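Local coordinates for multicopper oxidase (Pseudomonas thermotolerans, PDB 6VOW), which probably oxidises phenolic and related substrates at a mononuclear copper and reduces dioxygen to water at a three-copper cluster, as laccases do, at residues Phe83-His94 / Gly106-Pro117; Thr231-Ala239 / Leu281-Leu290. One frame throughout, in Å; residues are numbered along the deposited sequence.

Along the chain from the N terminus, contact 1 comes first: the end of strand 78-85 and the loop running on to His94 are met again by Gly106-Pro117, closing a short excursion of 11 residues that holds the rest of strand 94-96. It ties the end of an inner strand of the N-terminal cupredoxin-like region to a ligand of the copper cluster. Contact 2 opens only after contact 1 has closed, so the two follow in series and neither nest nor cross. Its 41 intervening residues return Leu281-Leu290 beside Thr231-Ala239 within a middle-region sheet. The contacts lie on opposite sides of the chain's centre, their centres 36 Å apart and nearest atoms about 17 Å.

Contact 1 (Phe83-His94 / Gly106-Pro117); sequences FINKLDEPTTIH and GVPYVSQLPVQP. With CU (copper (II) ion), chain C; C2O (Cu-O-Cu linkage), chain B.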
loop_
_atom_site.group_PDB
_atom_site.type_symbol
_atom_site.label_atom_id
_atom_site.label_comp_id
_atom_site.label_asym_id
_atom_site.label_seq_id
_atom_site.Cartn_x
_atom_site.Cartn_y
_atom_site.Cartn_z
ATOM N N PHE A 83 -12.935 -14.197 6.062
ATOM C CA PHE A 83 -11.679 -14.668 5.665
ATOM C C PHE A 83 -11.414 -16.121 6.131
ATOM O O PHE A 83 -11.506 -16.464 7.265
ATOM C CB PHE A 83 -10.550 -13.774 6.100
ATOM C CG PHE A 83 -9.239 -14.429 5.895
ATOM C CD1 PHE A 83 -8.829 -14.788 4.598
ATOM C CD2 PHE A 83 -8.423 -14.695 6.936
ATOM C CE1 PHE A 83 -7.570 -15.389 4.392
ATOM C CE2 PHE A 83 -7.158 -15.318 6.741
ATOM C CZ PHE A 83 -6.754 -15.648 5.485
ATOM N N ILE A 84 -11.097 -16.948 5.177
ATOM C CA ILE A 84 -10.902 -18.360 5.427
ATOM C C ILE A 84 -9.497 -18.714 5.037
ATOM O O ILE A 84 -9.129 -18.549 3.877
ATOM C CB ILE A 84 -11.846 -19.220 4.591
ATOM C CG1 ILE A 84 -13.320 -18.819 4.877
ATOM C CG2 ILE A 84 -11.682 -20.683 4.989
ATOM C CD1 ILE A 84 -14.357 -19.487 3.965
ATOM N N ASN A 85 -8.747 -19.261 5.987
ATOM C CA ASN A 85 -7.337 -19.618 5.761
ATOM C C ASN A 85 -7.230 -21.064 5.219
ATOM O O ASN A 85 -7.416 -22.026 5.957
ATOM C CB ASN A 85 -6.585 -19.472 7.059
ATOM C CG ASN A 85 -5.114 -19.761 6.913
ATOM O OD1 ASN A 85 -4.610 -19.895 5.836
ATOM N ND2 ASN A 85 -4.439 -19.807 7.983
ATOM N N LYS A 86 -6.993 -21.224 3.923
ATOM C CA LYS A 86 -6.672 -22.560 3.365
ATOM C C LYS A 86 -5.195 -22.746 2.959
ATOM O O LYS A 86 -4.835 -23.485 2.009
ATOM C CB LYS A 86 -7.581 -22.857 2.218
ATOM C CG LYS A 86 -9.054 -22.941 2.601
ATOM C CD LYS A 86 -9.817 -23.591 1.434
ATOM C CE LYS A 86 -11.201 -24.127 1.775
ATOM N NZ LYS A 86 -12.037 -24.256 0.546
ATOM N N LEU A 87 -4.342 -22.047 3.693
ATOM C CA LEU A 87 -2.915 -22.248 3.615
ATOM C C LEU A 87 -2.559 -23.268 4.645
ATOM O O LEU A 87 -3.386 -23.782 5.406
ATOM C CB LEU A 87 -2.131 -20.931 3.838
ATOM C CG LEU A 87 -2.432 -19.871 2.843
ATOM C CD1 LEU A 87 -1.858 -18.575 3.323
ATOM C CD2 LEU A 87 -1.920 -20.206 1.442
ATOM N N ASP A 88 -1.288 -23.574 4.651
ATOM C CA ASP A 88 -0.799 -24.584 5.533
ATOM C C ASP A 88 -0.155 -23.973 6.734
ATOM O O ASP A 88 0.419 -24.689 7.464
ATOM C CB ASP A 88 0.034 -25.635 4.814
ATOM C CG ASP A 88 1.339 -25.102 4.212
ATOM O OD1 ASP A 88 1.911 -24.030 4.653
ATOM O OD2 ASP A 88 1.797 -25.814 3.262
ATOM N N GLU A 89 -0.332 -22.664 6.934
ATOM C CA GLU A 89 0.137 -21.982 8.117
ATOM C C GLU A 89 -0.717 -20.743 8.491
ATOM O O GLU A 89 -1.467 -20.270 7.699
ATOM C CB GLU A 89 1.575 -21.520 7.917
ATOM C CG GLU A 89 1.718 -20.369 6.947
ATOM C CD GLU A 89 3.172 -20.118 6.588
ATOM O OE1 GLU A 89 3.959 -21.053 6.517
ATOM O OE2 GLU A 89 3.552 -19.009 6.388
ATOM N N PRO A 90 -0.516 -20.231 9.714
ATOM C CA PRO A 90 -1.356 -19.138 10.153
ATOM C C PRO A 90 -1.223 -17.862 9.310
ATOM O O PRO A 90 -0.207 -17.622 8.715
ATOM C CB PRO A 90 -0.877 -18.894 11.593
ATOM C CG PRO A 90 -0.152 -20.137 12.018
ATOM C CD PRO A 90 0.402 -20.720 10.799
ATOM N N THR A 91 -2.264 -17.055 9.248
ATOM C CA THR A 91 -2.196 -15.795 8.511
ATOM C C THR A 91 -3.244 -14.875 9.124
ATOM O O THR A 91 -4.040 -15.287 9.945
ATOM C CB THR A 91 -2.281 -16.063 6.976
ATOM O OG1 THR A 91 -2.041 -14.888 6.197
ATOM C CG2 THR A 91 -3.562 -16.692 6.620
ATOM N N THR A 92 -3.146 -13.613 8.820
ATOM C CA THR A 92 -4.172 -12.674 9.139
ATOM C C THR A 92 -4.340 -11.874 7.820
ATOM O O THR A 92 -3.652 -12.142 6.816
ATOM C CB THR A 92 -3.727 -11.669 10.196
ATOM O OG1 THR A 92 -2.630 -10.906 9.662
ATOM C CG2 THR A 92 -3.390 -12.334 11.576
ATOM N N ILE A 93 -5.254 -10.908 7.863
ATOM C CA ILE A 93 -5.422 -9.921 6.767
ATOM C C ILE A 93 -5.406 -8.615 7.429
ATOM O O ILE A 93 -6.202 -8.357 8.328
ATOM C CB ILE A 93 -6.721 -10.054 5.930
ATOM C CG1 ILE A 93 -6.642 -11.355 5.153
ATOM C CG2 ILE A 93 -6.787 -8.934 4.865
ATOM C CD1 ILE A 93 -7.923 -11.721 4.389
ATOM N N HIS A 94 -4.392 -7.840 7.077
ATOM C CA HIS A 94 -4.326 -6.464 7.508
ATOM C C HIS A 94 -4.785 -5.564 6.377
ATOM O O HIS A 94 -4.463 -5.829 5.240
ATOM C CB HIS A 94 -2.897 -6.119 7.921
ATOM C CG HIS A 94 -2.656 -4.647 8.039
ATOM N ND1 HIS A 94 -3.154 -3.871 9.067
ATOM C CD2 HIS A 94 -1.925 -3.820 7.265
ATOM C CE1 HIS A 94 -2.807 -2.604 8.867
ATOM N NE2 HIS A 94 -2.035 -2.567 7.803
ATOM N N GLY A 106 -5.738 -6.917 12.095
ATOM C CA GLY A 106 -5.092 -8.054 11.479
ATOM C C GLY A 106 -3.650 -8.253 11.916
ATOM O O GLY A 106 -2.896 -8.991 11.308
ATOM N N VAL A 107 -3.271 -7.632 13.003
ATOM C CA VAL A 107 -1.955 -7.855 13.522
ATOM C C VAL A 107 -1.930 -8.994 14.579
ATOM O O VAL A 107 -2.646 -8.937 15.589
ATOM C CB VAL A 107 -1.427 -6.557 14.133
ATOM C CG1 VAL A 107 -0.151 -6.872 14.887
ATOM C CG2 VAL A 107 -1.201 -5.535 13.027
ATOM N N PRO A 108 -1.108 -10.032 14.369
ATOM C CA PRO A 108 -1.219 -11.137 15.287
ATOM C C PRO A 108 -0.807 -10.675 16.633
ATOM O O PRO A 108 0.204 -9.972 16.739
ATOM C CB PRO A 108 -0.246 -12.185 14.712
ATOM C CG PRO A 108 -0.203 -11.883 13.231
ATOM C CD PRO A 108 -0.279 -10.380 13.194
ATOM N N TYR A 109 -1.632 -11.014 17.620
ATOM C CA TYR A 109 -1.412 -10.811 19.060
ATOM C C TYR A 109 -1.621 -9.389 19.553
ATOM O O TYR A 109 -1.463 -9.101 20.746
ATOM C CB TYR A 109 -0.074 -11.415 19.507
ATOM C CG TYR A 109 0.046 -12.882 19.115
ATOM C CD1 TYR A 109 -0.614 -13.890 19.844
ATOM C CD2 TYR A 109 0.848 -13.258 18.026
ATOM C CE1 TYR A 109 -0.493 -15.236 19.477
ATOM C CE2 TYR A 109 0.979 -14.570 17.654
ATOM C CZ TYR A 109 0.311 -15.542 18.377
ATOM O OH TYR A 109 0.481 -16.795 17.980
ATOM N N VAL A 110 -2.023 -8.512 18.645
ATOM C CA VAL A 110 -2.414 -7.150 18.982
ATOM C C VAL A 110 -3.876 -7.004 18.603
ATOM O O VAL A 110 -4.650 -6.559 19.434
ATOM C CB VAL A 110 -1.509 -6.156 18.233
ATOM C CG1 VAL A 110 -2.083 -4.753 18.153
ATOM C CG2 VAL A 110 -0.105 -6.166 18.872
ATOM N N SER A 111 -4.236 -7.394 17.367
ATOM C CA SER A 111 -5.626 -7.349 16.875
ATOM C C SER A 111 -6.372 -8.617 17.234
ATOM O O SER A 111 -7.508 -8.568 17.629
ATOM C CB SER A 111 -5.766 -7.243 15.309
ATOM O OG SER A 111 -7.090 -7.809 14.787
ATOM N N GLN A 112 -5.736 -9.745 16.959
ATOM C CA GLN A 112 -6.379 -11.065 16.933
ATOM C C GLN A 112 -5.328 -12.144 17.098
ATOM O O GLN A 112 -4.142 -11.908 17.054
ATOM C CB GLN A 112 -7.101 -11.305 15.590
ATOM C CG GLN A 112 -6.161 -11.322 14.383
ATOM C CD GLN A 112 -6.827 -11.666 13.073
ATOM O OE1 GLN A 112 -7.187 -12.813 12.843
ATOM N NE2 GLN A 112 -6.925 -10.694 12.176
ATOM N N LEU A 113 -5.807 -13.356 17.206
ATOM C CA LEU A 113 -5.005 -14.525 17.068
ATOM C C LEU A 113 -4.853 -14.819 15.616
ATOM O O LEU A 113 -5.844 -14.630 14.870
ATOM C CB LEU A 113 -5.715 -15.703 17.754
ATOM C CG LEU A 113 -5.814 -15.418 19.245
ATOM C CD1 LEU A 113 -6.829 -16.368 19.841
ATOM C CD2 LEU A 113 -4.440 -15.541 19.903
ATOM N N PRO A 114 -3.655 -15.280 15.173
ATOM C CA PRO A 114 -3.509 -15.734 13.798
ATOM C C PRO A 114 -4.647 -16.630 13.415
ATOM O O PRO A 114 -5.138 -17.376 14.239
ATOM C CB PRO A 114 -2.240 -16.584 13.838
ATOM C CG PRO A 114 -1.422 -15.972 14.945
ATOM C CD PRO A 114 -2.382 -15.384 15.927
ATOM N N VAL A 115 -5.064 -16.591 12.181
ATOM C CA VAL A 115 -6.089 -17.443 11.753
ATOM C C VAL A 115 -5.358 -18.686 11.330
ATOM O O VAL A 115 -4.542 -18.629 10.434
ATOM C CB VAL A 115 -6.800 -16.847 10.525
ATOM C CG1 VAL A 115 -7.828 -17.876 10.010
ATOM C CG2 VAL A 115 -7.400 -15.463 10.885
ATOM N N GLN A 116 -5.705 -19.819 11.944
ATOM C CA GLN A 116 -5.114 -21.081 11.717
ATOM C C GLN A 116 -5.585 -21.668 10.438
ATOM O O GLN A 116 -6.665 -21.335 9.984
ATOM C CB GLN A 116 -5.454 -22.048 12.869
ATOM C CG GLN A 116 -4.931 -21.595 14.243
ATOM C CD GLN A 116 -3.414 -21.510 14.243
ATOM O OE1 GLN A 116 -2.763 -22.434 13.769
ATOM N NE2 GLN A 116 -2.830 -20.379 14.747
ATOM N N PRO A 117 -4.799 -22.587 9.856
ATOM C CA PRO A 117 -5.219 -23.313 8.708
ATOM C C PRO A 117 -6.579 -23.920 8.883
ATOM O O PRO A 117 -6.849 -24.433 9.919
ATOM C CB PRO A 117 -4.156 -24.406 8.605
ATOM C CG PRO A 117 -2.929 -23.733 9.095
ATOM C CD PRO A 117 -3.443 -23.023 10.275
HETATM CU CU CU C . -0.890 -0.954 7.493
HETATM CU CU2 C2O B . 0.643 -2.764 4.485
HETATM CU CU3 C2O B . 1.893 -3.162 8.892
HETATM O O1 C2O B . 1.362 -2.834 6.676
#
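Val115 O is gripped by two donors from the other segment, Asn85 ND2 at 2.7 Å and Thr91 N at 3.0 Å, which arrive from opposite faces of its carbonyl plane. The Asn85 bond is bent, 134° at the hydrogen. Val115 N returns a straighter bond to Thr91 O (2.8 Å, 159°), making the pair an isolated antiparallel hydrogen-bonded bridge. Beside it the Val115 side chain spreads its branches: CG1 packs on Asn85 CB at 3.6 Å, while CB and CG2 lean toward the CD2-CE2 side of the Phe83 ring. Pro90 CB presses on Pro114 CB at 3.5 Å, a tight carbon pair.

Toward the copper end, Thr92 OG1 donates to Gly106 O over 2.5 Å, in the carbonyl plane. Its chi1 of 63° sets OG1 between the backbone N and the carbonyl carbon and turns CG2 onto Pro108 CG, 3.6 Å away. OG1 also hydrogen-bonds His138 N.

In the second shell, the Asn85 amide is fixed at both ends: OD1 accepts from Leu87 N in an Asx turn, and ND2 also reaches Glu89 O in the amide plane. His94 follows Thr92 closely, its NE2 binding the copper ion together with His391, while ND1 is held by Asp105 O. The bridge and the threonine bond thus pin the chain shortly before its copper ligand, which is consistent with a fixed approach to the cluster. Outward, Phe83 and Asn85 pair through their backbones with residues leading into and on strand 120-126, and Leu87 rests on strands 37-49 and 57-62.

Contact 2 (Thr231-Ala239 / Leu281-Leu290); sequences TYRLNLPGA and LPLRNGPLRL
Leu234 and Leu290 meet at about a right angle, CD2 against CD1 at 3.3 Å, closer than usual for two carbons. This is the tight, buried side: Leu236 CD2 lies 3.6 Å from Leu281 CB, and Leu283 CD1 approaches Leu236 CG. Asn285 also belongs here. With CG anti to the backbone N (chi1 177°), its OD1 accepts from Arg233 N at 2.9 Å, the donor standing above the carbonyl plane, and its ND2 lies at the edge of the Tyr232 ring. The Tyr232 hydroxyl bonds Thr173.

Backbone bonds join the two strands. Asn235 and Arg284 form a hydrogen-bonded antiparallel pair, Arg284 N reaching Asn235 O at 2.9 Å, and Gly286 N bonds Arg233 O.

The other side is looser and more exposed. Pro237 CG covers one face of the Arg284 guanidinium, 3.6 Å from NE, and the Asn235 amide stands at its edge, the two planes 84° apart. Replacing Arg284 with an alanine would probably uncover the Pro237 ring and leave the Asn235 amide without its flanking guanidinium. Nearby, Arg233 lays one guanidinium face over Gly286 CA.

Strands 232-235 and 281-285 run antiparallel at 152°, and a type II' turn from Asn285 to Leu288 leads into strand 288-296. With Leu234, Leu283 and Leu290 packed on strands 165-174 and 218-225 of the facing sheet, the arrangement is consistent with the cupredoxin-like beta sandwich of the middle domain in laccases.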
loop_
_atom_site.group_PDB
_atom_site.type_symbol
_atom_site.label_atom_id
_atom_site.label_comp_id
_atom_site.label_asym_id
_atom_site.label_seq_id
_atom_site.Cartn_x
_atom_site.Cartn_y
_atom_site.Cartn_z
ATOM N N THR A 231 10.496 0.225 -5.134
ATOM C CA THR A 231 9.932 1.526 -5.404
ATOM C C THR A 231 9.945 1.765 -6.916
ATOM O O THR A 231 10.985 1.882 -7.474
ATOM C CB THR A 231 10.745 2.574 -4.721
ATOM O OG1 THR A 231 10.500 2.477 -3.316
ATOM C CG2 THR A 231 10.331 3.927 -5.180
ATOM N N TYR A 232 8.780 1.862 -7.538
ATOM C CA TYR A 232 8.655 2.081 -8.957
ATOM C C TYR A 232 8.675 3.579 -9.235
ATOM O O TYR A 232 7.880 4.330 -8.698
ATOM C CB TYR A 232 7.382 1.513 -9.435
ATOM C CG TYR A 232 7.269 0.068 -9.129
ATOM C CD1 TYR A 232 7.915 -0.890 -9.903
ATOM C CD2 TYR A 232 6.446 -0.368 -8.081
ATOM C CE1 TYR A 232 7.808 -2.238 -9.573
ATOM C CE2 TYR A 232 6.298 -1.695 -7.800
ATOM C CZ TYR A 232 6.996 -2.621 -8.540
ATOM O OH TYR A 232 6.842 -3.944 -8.193
ATOM N N ARG A 233 9.642 3.983 -10.056
ATOM C CA ARG A 233 9.866 5.393 -10.432
ATOM C C ARG A 233 8.978 5.628 -11.592
ATOM O O ARG A 233 9.374 5.574 -12.743
ATOM C CB ARG A 233 11.332 5.643 -10.771
ATOM C CG ARG A 233 12.186 5.392 -9.541
ATOM C CD ARG A 233 13.607 5.945 -9.649
ATOM N NE ARG A 233 14.320 5.562 -10.887
ATOM C CZ ARG A 233 14.664 4.313 -11.242
ATOM N NH1 ARG A 233 14.343 3.240 -10.486
ATOM N NH2 ARG A 233 15.334 4.127 -12.396
ATOM N N LEU A 234 7.715 5.777 -11.272
ATOM C CA LEU A 234 6.674 5.762 -12.324
ATOM C C LEU A 234 6.727 6.991 -13.149
ATOM O O LEU A 234 6.835 8.107 -12.649
ATOM C CB LEU A 234 5.260 5.693 -11.699
ATOM C CG LEU A 234 4.789 4.462 -10.937
ATOM C CD1 LEU A 234 3.353 4.695 -10.470
ATOM C CD2 LEU A 234 4.849 3.217 -11.786
ATOM N N ASN A 235 6.594 6.804 -14.429
ATOM C CA ASN A 235 6.662 7.910 -15.357
ATOM C C ASN A 235 5.861 7.421 -16.511
ATOM O O ASN A 235 5.744 6.195 -16.669
ATOM C CB ASN A 235 8.126 8.295 -15.673
ATOM C CG ASN A 235 8.890 7.184 -16.323
ATOM O OD1 ASN A 235 9.553 6.374 -15.662
ATOM N ND2 ASN A 235 8.825 7.142 -17.623
ATOM N N LEU A 236 5.216 8.346 -17.232
ATOM C CA LEU A 236 4.332 7.955 -18.390
ATOM C C LEU A 236 4.588 8.931 -19.557
ATOM O O LEU A 236 3.824 9.868 -19.770
ATOM C CB LEU A 236 2.865 7.968 -17.947
ATOM C CG LEU A 236 1.804 7.059 -18.588
ATOM C CD1 LEU A 236 0.435 7.576 -18.106
ATOM C CD2 LEU A 236 1.866 6.994 -20.085
ATOM N N PRO A 237 5.689 8.725 -20.309
ATOM C CA PRO A 237 6.085 9.823 -21.183
ATOM C C PRO A 237 5.083 10.054 -22.223
ATOM O O PRO A 237 4.547 9.106 -22.728
ATOM C CB PRO A 237 7.392 9.333 -21.832
ATOM C CG PRO A 237 7.737 8.058 -21.158
ATOM C CD PRO A 237 6.518 7.526 -20.498
ATOM N N GLY A 238 4.793 11.305 -22.536
ATOM C CA GLY A 238 3.816 11.570 -23.635
ATOM C C GLY A 238 2.406 11.934 -23.189
ATOM O O GLY A 238 1.820 12.847 -23.699
ATOM N N ALA A 239 1.844 11.204 -22.245
ATOM C CA ALA A 239 0.428 11.365 -21.911
ATOM C C ALA A 239 0.311 12.521 -20.962
ATOM O O ALA A 239 1.288 12.846 -20.280
ATOM C CB ALA A 239 -0.109 10.112 -21.259
ATOM N N LEU A 281 0.957 4.177 -25.123
ATOM C CA LEU A 281 1.804 4.912 -24.224
ATOM C C LEU A 281 2.416 3.927 -23.273
ATOM O O LEU A 281 1.751 2.941 -22.873
ATOM C CB LEU A 281 0.987 5.882 -23.398
ATOM C CG LEU A 281 0.276 7.083 -24.019
ATOM C CD1 LEU A 281 0.268 7.088 -25.529
ATOM C CD2 LEU A 281 -1.141 7.155 -23.441
ATOM N N PRO A 282 3.660 4.187 -22.861
ATOM C CA PRO A 282 4.257 3.203 -21.965
ATOM C C PRO A 282 4.257 3.720 -20.551
ATOM O O PRO A 282 4.668 4.843 -20.292
ATOM C CB PRO A 282 5.666 3.058 -22.542
ATOM C CG PRO A 282 5.899 4.325 -23.352
ATOM C CD PRO A 282 4.678 5.152 -23.316
ATOM N N LEU A 283 3.713 2.933 -19.635
ATOM C CA LEU A 283 3.853 3.241 -18.239
ATOM C C LEU A 283 5.174 2.606 -17.823
ATOM O O LEU A 283 5.408 1.451 -18.124
ATOM C CB LEU A 283 2.655 2.694 -17.434
ATOM C CG LEU A 283 2.757 2.931 -15.934
ATOM C CD1 LEU A 283 2.561 4.384 -15.606
ATOM C CD2 LEU A 283 1.761 2.087 -15.256
ATOM N N ARG A 284 6.033 3.351 -17.147
ATOM C CA ARG A 284 7.372 2.889 -16.906
ATOM C C ARG A 284 7.823 3.000 -15.507
ATOM O O ARG A 284 7.483 3.965 -14.767
ATOM C CB ARG A 284 8.363 3.747 -17.745
ATOM C CG ARG A 284 8.040 3.608 -19.209
ATOM C CD ARG A 284 9.089 4.098 -20.192
ATOM N NE ARG A 284 9.629 5.369 -19.809
ATOM C CZ ARG A 284 10.757 5.887 -20.276
ATOM N NH1 ARG A 284 11.455 5.303 -21.225
ATOM N NH2 ARG A 284 11.140 7.068 -19.838
ATOM N N ASN A 285 8.691 2.053 -15.176
ATOM C CA ASN A 285 9.569 2.186 -14.031
ATOM C C ASN A 285 10.998 2.619 -14.503
ATOM O O ASN A 285 11.720 1.804 -15.035
ATOM C CB ASN A 285 9.610 0.856 -13.295
ATOM C CG ASN A 285 10.530 0.901 -12.164
ATOM O OD1 ASN A 285 10.823 1.958 -11.687
ATOM N ND2 ASN A 285 11.089 -0.206 -11.817
ATOM N N GLY A 286 11.360 3.899 -14.322
ATOM C CA GLY A 286 12.455 4.509 -15.055
ATOM C C GLY A 286 12.343 4.208 -16.540
ATOM O O GLY A 286 11.381 4.553 -17.124
ATOM N N PRO A 287 13.339 3.519 -17.137
ATOM C CA PRO A 287 13.315 3.217 -18.581
ATOM C C PRO A 287 12.593 1.906 -18.902
ATOM O O PRO A 287 12.456 1.495 -20.054
ATOM C CB PRO A 287 14.807 3.093 -18.897
ATOM C CG PRO A 287 15.418 2.511 -17.658
ATOM C CD PRO A 287 14.655 3.160 -16.530
ATOM N N LEU A 288 12.150 1.223 -17.869
ATOM C CA LEU A 288 11.563 -0.087 -18.051
ATOM C C LEU A 288 10.045 0.059 -18.162
ATOM O O LEU A 288 9.425 0.680 -17.294
ATOM C CB LEU A 288 11.918 -0.976 -16.839
ATOM C CG LEU A 288 13.407 -1.200 -16.603
ATOM C CD1 LEU A 288 13.580 -1.974 -15.310
ATOM C CD2 LEU A 288 14.057 -1.932 -17.805
ATOM N N ARG A 289 9.460 -0.563 -19.181
ATOM C CA ARG A 289 8.003 -0.607 -19.317
ATOM C C ARG A 289 7.440 -1.570 -18.301
ATOM O O ARG A 289 7.840 -2.724 -18.229
ATOM C CB ARG A 289 7.545 -1.113 -20.672
ATOM C CG ARG A 289 8.017 -0.362 -21.861
ATOM C CD ARG A 289 8.274 -1.432 -22.955
ATOM N NE ARG A 289 7.282 -1.454 -24.025
ATOM C CZ ARG A 289 7.186 -2.395 -24.941
ATOM N NH1 ARG A 289 7.957 -3.464 -24.900
ATOM N NH2 ARG A 289 6.248 -2.311 -25.885
ATOM N N LEU A 290 6.478 -1.057 -17.559
ATOM C CA LEU A 290 5.640 -1.818 -16.634
ATOM C C LEU A 290 4.396 -2.307 -17.380
ATOM O O LEU A 290 3.913 -3.413 -17.197
ATOM C CB LEU A 290 5.212 -0.865 -15.551
ATOM C CG LEU A 290 6.307 -0.433 -14.580
ATOM C CD1 LEU A 290 5.822 0.656 -13.590
ATOM C CD2 LEU A 290 6.791 -1.700 -13.917
#